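Local structure of MSHA biogenesis protein MshE (Vibrio cholerae, 5HTL) at residues A[80-85]-A[92-97]; A[104-109]-A[116-121]. The protein binds the second messenger cyclic di-GMP with its MshEN domain and probably takes part in assembling the MSHA pilus. All blocks are in the same frame, centred on the assembly; numbering follows the deposited sequence.

Interaction 1 closes before interaction 2 begins, and their centres lie about 10 Å apart within one MshEN domain. Strands 92-98 and 101-106 are antiparallel neighbours in the same sheet, joined where L93 N probably hydrogen-bonds to A105 O at 2.9 Å. Side chains link the contacts too: L82 CD1 packs on Q121 CG at 3.6 Å, so the loop before helix 84-90 meets the C-terminal end of helix 112-121. The ligand belongs to the second contact, whose 104-109 segment runs from the sheet to D108 in the cyclic di-GMP pocket. Interaction 1 stands farther back, the side chain of A92 being about 13 Å from a bound cyclic di-GMP.

Interaction 1: residues A[80-85]-A[92-97]; sequences PLLPEV and ALVIGR
L81, L82 and V94 bury most of the surface where the turn ahead of helix 84-90 folds back over strand 92-98, an outer strand of the three-stranded mixed sheet. The chain runs from a 3-10 segment through P83, the N-cap residue, into the helix and then returns as the strand, so this is local packing between a strand and the turn that precedes it by one helix. V94 offers a compact branched side chain, whose CG2 lies 3.8 Å from L82 CB. Farther along L82, CG anti to the backbone N (chi1 -176°) and chi2 of 63° together carry CD2 to 3.6 Å from A92 O. Small A92 lets the leucine come this close to the backbone. L82 and A92 both also touch L118 of helix 112-121, which adds a further apolar partner. A classic beta bulge, in which I95 and G96 both face R103, lies within the strand just before R97. At this more open edge L81 packs across the arginine chain at about a right angle, and exposed R97 can probably keep its charge toward solvent. L81 CD1 sits 4.1 Å from R97 CG and 3.7 Å from R97 NE.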
loop_
_atom_site.group_PDB
_atom_site.type_symbol
_atom_site.label_atom_id
_atom_site.label_comp_id
_atom_site.label_asym_id
_atom_site.label_seq_id
_atom_site.Cartn_x
_atom_site.Cartn_y
_atom_site.Cartn_z
ATOM N N PRO A 80 7.169 7.602 19.305
ATOM C CA PRO A 80 8.219 8.628 19.383
ATOM C C PRO A 80 9.288 8.631 18.289
ATOM O O PRO A 80 10.059 9.596 18.250
ATOM C CB PRO A 80 8.891 8.344 20.738
ATOM C CG PRO A 80 8.448 6.991 21.137
ATOM C CD PRO A 80 7.083 6.843 20.568
ATOM N N LEU A 81 9.370 7.598 17.463
ATOM C CA LEU A 81 10.351 7.553 16.385
ATOM C C LEU A 81 10.205 8.742 15.431
ATOM O O LEU A 81 11.175 9.184 14.808
ATOM C CB LEU A 81 10.256 6.225 15.636
ATOM C CG LEU A 81 10.515 5.034 16.562
ATOM C CD1 LEU A 81 10.286 3.701 15.871
ATOM C CD2 LEU A 81 11.918 5.090 17.163
ATOM N N LEU A 82 8.983 9.251 15.317
ATOM C CA LEU A 82 8.744 10.492 14.596
ATOM C C LEU A 82 8.467 11.572 15.632
ATOM O O LEU A 82 7.514 11.468 16.400
ATOM C CB LEU A 82 7.534 10.322 13.679
ATOM C CG LEU A 82 7.146 11.469 12.750
ATOM C CD1 LEU A 82 8.261 11.733 11.771
ATOM C CD2 LEU A 82 5.864 11.125 12.009
ATOM N N PRO A 83 9.315 12.614 15.688
ATOM C CA PRO A 83 9.065 13.654 16.688
ATOM C C PRO A 83 7.700 14.312 16.484
ATOM O O PRO A 83 7.232 14.413 15.340
ATOM C CB PRO A 83 10.194 14.660 16.438
ATOM C CG PRO A 83 11.276 13.853 15.775
ATOM C CD PRO A 83 10.547 12.858 14.922
ATOM N N GLU A 84 7.091 14.751 17.582
ATOM C CA GLU A 84 5.749 15.309 17.556
ATOM C C GLU A 84 5.583 16.440 16.547
ATOM O O GLU A 84 4.570 16.506 15.853
ATOM C CB GLU A 84 5.332 15.789 18.944
ATOM C CG GLU A 84 3.879 16.239 19.000
ATOM C CD GLU A 84 3.474 16.745 20.362
ATOM O OE1 GLU A 84 4.252 16.550 21.326
ATOM O OE2 GLU A 84 2.387 17.350 20.466
ATOM N N VAL A 85 6.559 17.342 16.457
ATOM C CA VAL A 85 6.405 18.457 15.530
ATOM C C VAL A 85 6.284 17.987 14.080
ATOM O O VAL A 85 5.535 18.564 13.290
ATOM C CB VAL A 85 7.536 19.512 15.665
ATOM C CG1 VAL A 85 7.468 20.217 17.013
ATOM C CG2 VAL A 85 8.900 18.884 15.455
ATOM N N ALA A 92 0.858 12.412 10.245
ATOM C CA ALA A 92 1.340 11.031 10.159
ATOM C C ALA A 92 1.669 10.545 11.552
ATOM O O ALA A 92 2.256 11.279 12.339
ATOM C CB ALA A 92 2.576 10.968 9.284
ATOM N N LEU A 93 1.285 9.314 11.861
ATOM C CA LEU A 93 1.557 8.707 13.162
ATOM C C LEU A 93 2.152 7.324 12.974
ATOM O O LEU A 93 1.564 6.477 12.304
ATOM C CB LEU A 93 0.258 8.578 13.962
ATOM C CG LEU A 93 0.343 7.992 15.379
ATOM C CD1 LEU A 93 1.039 8.993 16.279
ATOM C CD2 LEU A 93 -1.033 7.666 15.945
ATOM N N VAL A 94 3.315 7.089 13.569
ATOM C CA VAL A 94 3.919 5.763 13.566
ATOM C C VAL A 94 3.210 4.890 14.594
ATOM O O VAL A 94 3.228 5.192 15.792
ATOM C CB VAL A 94 5.409 5.824 13.940
ATOM C CG1 VAL A 94 6.026 4.433 13.842
ATOM C CG2 VAL A 94 6.138 6.804 13.041
ATOM N N ILE A 95 2.540 3.841 14.120
ATOM C CA ILE A 95 1.742 2.985 15.001
ATOM C C ILE A 95 2.310 1.582 15.157
ATOM O O ILE A 95 1.831 0.803 15.976
ATOM C CB ILE A 95 0.258 2.896 14.550
ATOM C CG1 ILE A 95 0.136 2.235 13.176
ATOM C CG2 ILE A 95 -0.391 4.285 14.559
ATOM C CD1 ILE A 95 -1.320 1.932 12.745
ATOM N N GLY A 96 3.330 1.265 14.378
ATOM C CA GLY A 96 3.968 -0.032 14.496
ATOM C C GLY A 96 5.411 0.033 14.063
ATOM O O GLY A 96 5.755 0.792 13.154
ATOM N N ARG A 97 6.257 -0.752 14.726
ATOM C CA ARG A 97 7.617 -0.953 14.261
ATOM C C ARG A 97 7.991 -2.417 14.392
ATOM O O ARG A 97 7.747 -3.033 15.425
ATOM C CB ARG A 97 8.611 -0.115 15.059
ATOM C CG ARG A 97 9.981 -0.072 14.403
ATOM C CD ARG A 97 11.096 -0.455 15.334
ATOM N NE ARG A 97 10.945 0.141 16.655
ATOM C CZ ARG A 97 11.911 0.179 17.565
ATOM N NH1 ARG A 97 13.102 -0.331 17.284
ATOM N NH2 ARG A 97 11.690 0.737 18.746
#

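Interaction 2: residues A[104-109]-A[116-121]; sequences IAMSDP and EALLNQ. With C2E (9,9'-[(2R,3R,3aS,5S,7aR,9R,10R,10aS,12S,14aR)-3,5,10,12-tetrahydroxy-5,12-dioxidooctahydro-2H,7H-difuro[3,2-d:3',2'-j][1,3,7,9,2,8]tetraoxadiphosphacyclododecine-2,9-diyl]bis(2-amino-1,9-dihydro-6H-purin-6-one)), chain C.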
loop_
_atom_site.group_PDB
_atom_site.type_symbol
_atom_site.label_atom_id
_atom_site.label_comp_id
_atom_site.label_asym_id
_atom_site.label_seq_id
_atom_site.Cartn_x
_atom_site.Cartn_y
_atom_site.Cartn_z
ATOM N N ILE A 104 2.599 3.273 9.303
ATOM C CA ILE A 104 2.325 4.691 9.492
ATOM C C ILE A 104 0.907 5.023 9.049
ATOM O O ILE A 104 0.530 4.792 7.898
ATOM C CB ILE A 104 3.327 5.565 8.703
ATOM C CG1 ILE A 104 4.767 5.257 9.146
ATOM C CG2 ILE A 104 3.010 7.055 8.881
ATOM C CD1 ILE A 104 5.819 6.150 8.515
ATOM N N ALA A 105 0.131 5.573 9.980
ATOM C CA ALA A 105 -1.210 6.069 9.666
ATOM C C ALA A 105 -1.115 7.507 9.191
ATOM O O ALA A 105 -0.468 8.326 9.833
ATOM C CB ALA A 105 -2.118 5.964 10.888
HETATM N N MSE A 106 -1.718 7.819 8.051
HETATM C CA MSE A 106 -1.741 9.194 7.552
HETATM C C MSE A 106 -3.146 9.611 7.209
HETATM O O MSE A 106 -3.964 8.787 6.811
HETATM C CB MSE A 106 -0.897 9.320 6.290
HETATM C CG MSE A 106 0.564 9.082 6.502
HETATM SE SE MSE A 106 1.498 9.380 4.841
HETATM C CE MSE A 106 1.336 11.304 4.715
ATOM N N SER A 107 -3.426 10.901 7.334
ATOM C CA SER A 107 -4.718 11.431 6.922
ATOM C C SER A 107 -4.748 11.549 5.402
ATOM O O SER A 107 -5.800 11.416 4.779
ATOM C CB SER A 107 -4.951 12.804 7.540
ATOM O OG SER A 107 -4.231 13.781 6.833
ATOM N N ASP A 108 -3.587 11.784 4.801
ATOM C CA ASP A 108 -3.503 11.890 3.347
ATOM C C ASP A 108 -2.301 11.139 2.777
ATOM O O ASP A 108 -1.263 11.726 2.510
ATOM C CB ASP A 108 -3.483 13.360 2.914
ATOM C CG ASP A 108 -3.569 13.527 1.413
ATOM O OD1 ASP A 108 -3.747 12.514 0.712
ATOM O OD2 ASP A 108 -3.457 14.683 0.947
ATOM N N PRO A 109 -2.439 9.825 2.575
ATOM C CA PRO A 109 -1.323 9.061 2.008
ATOM C C PRO A 109 -1.060 9.398 0.531
ATOM O O PRO A 109 -0.021 9.010 0.009
ATOM C CB PRO A 109 -1.771 7.598 2.177
ATOM C CG PRO A 109 -3.236 7.662 2.416
ATOM C CD PRO A 109 -3.515 8.961 3.080
ATOM N N GLU A 116 7.516 12.595 0.863
ATOM C CA GLU A 116 8.932 12.881 0.670
ATOM C C GLU A 116 9.548 13.335 1.985
ATOM O O GLU A 116 10.645 12.922 2.353
ATOM C CB GLU A 116 9.116 13.955 -0.400
ATOM C CG GLU A 116 10.566 14.147 -0.848
ATOM C CD GLU A 116 10.978 13.167 -1.934
ATOM O OE1 GLU A 116 11.992 13.424 -2.615
ATOM O OE2 GLU A 116 10.286 12.142 -2.111
ATOM N N ALA A 117 8.826 14.193 2.695
ATOM C CA ALA A 117 9.250 14.671 3.997
ATOM C C ALA A 117 9.400 13.535 4.998
ATOM O O ALA A 117 10.399 13.441 5.713
ATOM C CB ALA A 117 8.263 15.691 4.510
ATOM N N LEU A 118 8.394 12.671 5.049
ATOM C CA LEU A 118 8.409 11.532 5.958
ATOM C C LEU A 118 9.622 10.639 5.690
ATOM O O LEU A 118 10.297 10.197 6.624
ATOM C CB LEU A 118 7.118 10.726 5.783
ATOM C CG LEU A 118 6.671 9.805 6.908
ATOM C CD1 LEU A 118 6.509 10.574 8.189
ATOM C CD2 LEU A 118 5.344 9.182 6.487
ATOM N N LEU A 119 9.899 10.389 4.413
ATOM C CA LEU A 119 11.035 9.570 3.993
ATOM C C LEU A 119 12.374 10.123 4.465
ATOM O O LEU A 119 13.244 9.379 4.914
ATOM C CB LEU A 119 11.062 9.454 2.470
ATOM C CG LEU A 119 10.155 8.412 1.819
ATOM C CD1 LEU A 119 9.856 8.788 0.375
ATOM C CD2 LEU A 119 10.838 7.058 1.889
ATOM N N ASN A 120 12.550 11.430 4.342
ATOM C CA ASN A 120 13.812 12.025 4.753
ATOM C C ASN A 120 13.925 12.118 6.272
ATOM O O ASN A 120 15.029 12.174 6.816
ATOM C CB ASN A 120 14.000 13.389 4.089
ATOM C CG ASN A 120 14.116 13.291 2.583
ATOM O OD1 ASN A 120 14.333 12.205 2.033
ATOM N ND2 ASN A 120 13.964 14.418 1.904
ATOM N N GLN A 121 12.782 12.109 6.951
ATOM C CA GLN A 121 12.720 12.245 8.403
ATOM C C GLN A 121 12.895 10.908 9.129
ATOM O O GLN A 121 13.375 10.869 10.261
ATOM C CB GLN A 121 11.391 12.886 8.810
ATOM C CG GLN A 121 11.229 13.140 10.304
ATOM C CD GLN A 121 12.233 14.140 10.861
ATOM O OE1 GLN A 121 12.575 15.125 10.208
ATOM N NE2 GLN A 121 12.711 13.884 12.074
HETATM P P1 C2E C . -5.632 10.890 -9.402
HETATM O O2P C2E C . -6.943 10.281 -8.969
HETATM O O1P C2E C . -4.784 9.931 -10.211
HETATM O "O5'" C2E C . -5.954 12.195 -10.232
HETATM C "C5'" C2E C . -5.016 13.129 -10.690
HETATM C "C4'" C2E C . -5.594 14.366 -11.203
HETATM O "O4'" C2E C . -6.397 14.117 -12.317
HETATM C "C3'" C2E C . -6.493 15.027 -10.194
HETATM O "O3'" C2E C . -5.771 15.986 -9.460
HETATM C "C2'" C2E C . -7.547 15.540 -10.950
HETATM O "O2'" C2E C . -7.291 16.918 -11.296
HETATM C "C1'" C2E C . -7.656 14.704 -12.171
HETATM N N9 C2E C . -8.609 13.651 -11.999
HETATM C C8 C2E C . -8.950 12.767 -11.066
HETATM N N7 C2E C . -9.931 12.023 -11.593
HETATM C C5 C2E C . -10.190 12.453 -12.864
HETATM C C6 C2E C . -11.102 12.010 -13.829
HETATM O O6 C2E C . -11.938 10.986 -13.567
HETATM N N1 C2E C . -11.145 12.626 -15.016
HETATM C C2 C2E C . -10.312 13.639 -15.273
HETATM N N2 C2E C . -10.408 14.255 -16.560
HETATM N N3 C2E C . -9.411 14.101 -14.378
HETATM C C4 C2E C . -9.323 13.529 -13.156
HETATM P P11 C2E C . -6.051 16.216 -7.909
HETATM O O21 C2E C . -5.286 17.434 -7.418
HETATM O O11 C2E C . -7.520 16.484 -7.753
HETATM O O5A C2E C . -5.758 14.931 -7.074
HETATM C C5A C2E C . -4.456 14.375 -6.987
HETATM C C4A C2E C . -4.379 13.027 -6.484
HETATM O O4A C2E C . -4.753 12.998 -5.063
HETATM C C3A C2E C . -5.336 12.107 -7.136
HETATM O O3A C2E C . -4.759 11.312 -8.152
HETATM C C2A C2E C . -5.882 11.262 -6.056
HETATM O O2A C2E C . -5.160 10.118 -5.831
HETATM C C1A C2E C . -5.809 12.096 -4.827
HETATM N N91 C2E C . -6.963 12.913 -4.474
HETATM C C81 C2E C . -7.902 13.447 -5.279
HETATM N N71 C2E C . -8.767 14.168 -4.544
HETATM C C51 C2E C . -8.372 14.105 -3.250
HETATM C C61 C2E C . -8.834 14.633 -2.038
HETATM O O61 C2E C . -9.955 15.442 -1.971
HETATM N N11 C2E C . -8.179 14.355 -0.912
HETATM C C21 C2E C . -7.094 13.588 -0.921
HETATM N N21 C2E C . -6.480 13.352 0.324
HETATM N N31 C2E C . -6.602 13.064 -2.050
HETATM C C41 C2E C . -7.231 13.316 -3.218
#
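D108 OD1 accepts a hydrogen bond from N21, the exocyclic amine of one guanine of cyclic di-GMP, at 2.9 Å and with an N-H...O angle of 152°. The same oxygen takes a weak hydrogen bond from A110 N, which may help to fix the carboxylate. A chi1 of -173° swings the carboxylate toward the ligand, and OD1 rather than OD2, which is 3.4 Å from N21, makes the bond. An aspartate suits this place because it offers only acceptors to an amine that can only donate. R7, L10, Q32, R38, L39 and Q61 supply further hydrogen bonds to the ligand.

Behind this loop, strand 101-106 packs against helix 112-121, the first two elements of a beta-alpha-beta unit completed by strand 126-131. L118 is the one helix residue of 116-121 that touches 104-109, and it does so mainly through CD2. I104 and L118 reach toward each other tip to tip, CD1 to CD2 at 3.7 Å, with I104 CG2 also 4.0 Å from that methyl. M106, modelled as selenomethionine, runs past L118 in the opposite direction; chi1 of -65° and an extended chi2 bring its SE to 4.2 Å from L118 CD2. Branched and flexible apolar chains thus share one leucine methyl, and A92 of the adjoining strand also packs on I104 and M106.

The chemistry therefore divides along the segment: undirected apolar packing joins strand to helix, whereas the directional bond at D108 is consistent with recognition of the guanine amino group, alongside the ligand's other hydrogen bonds.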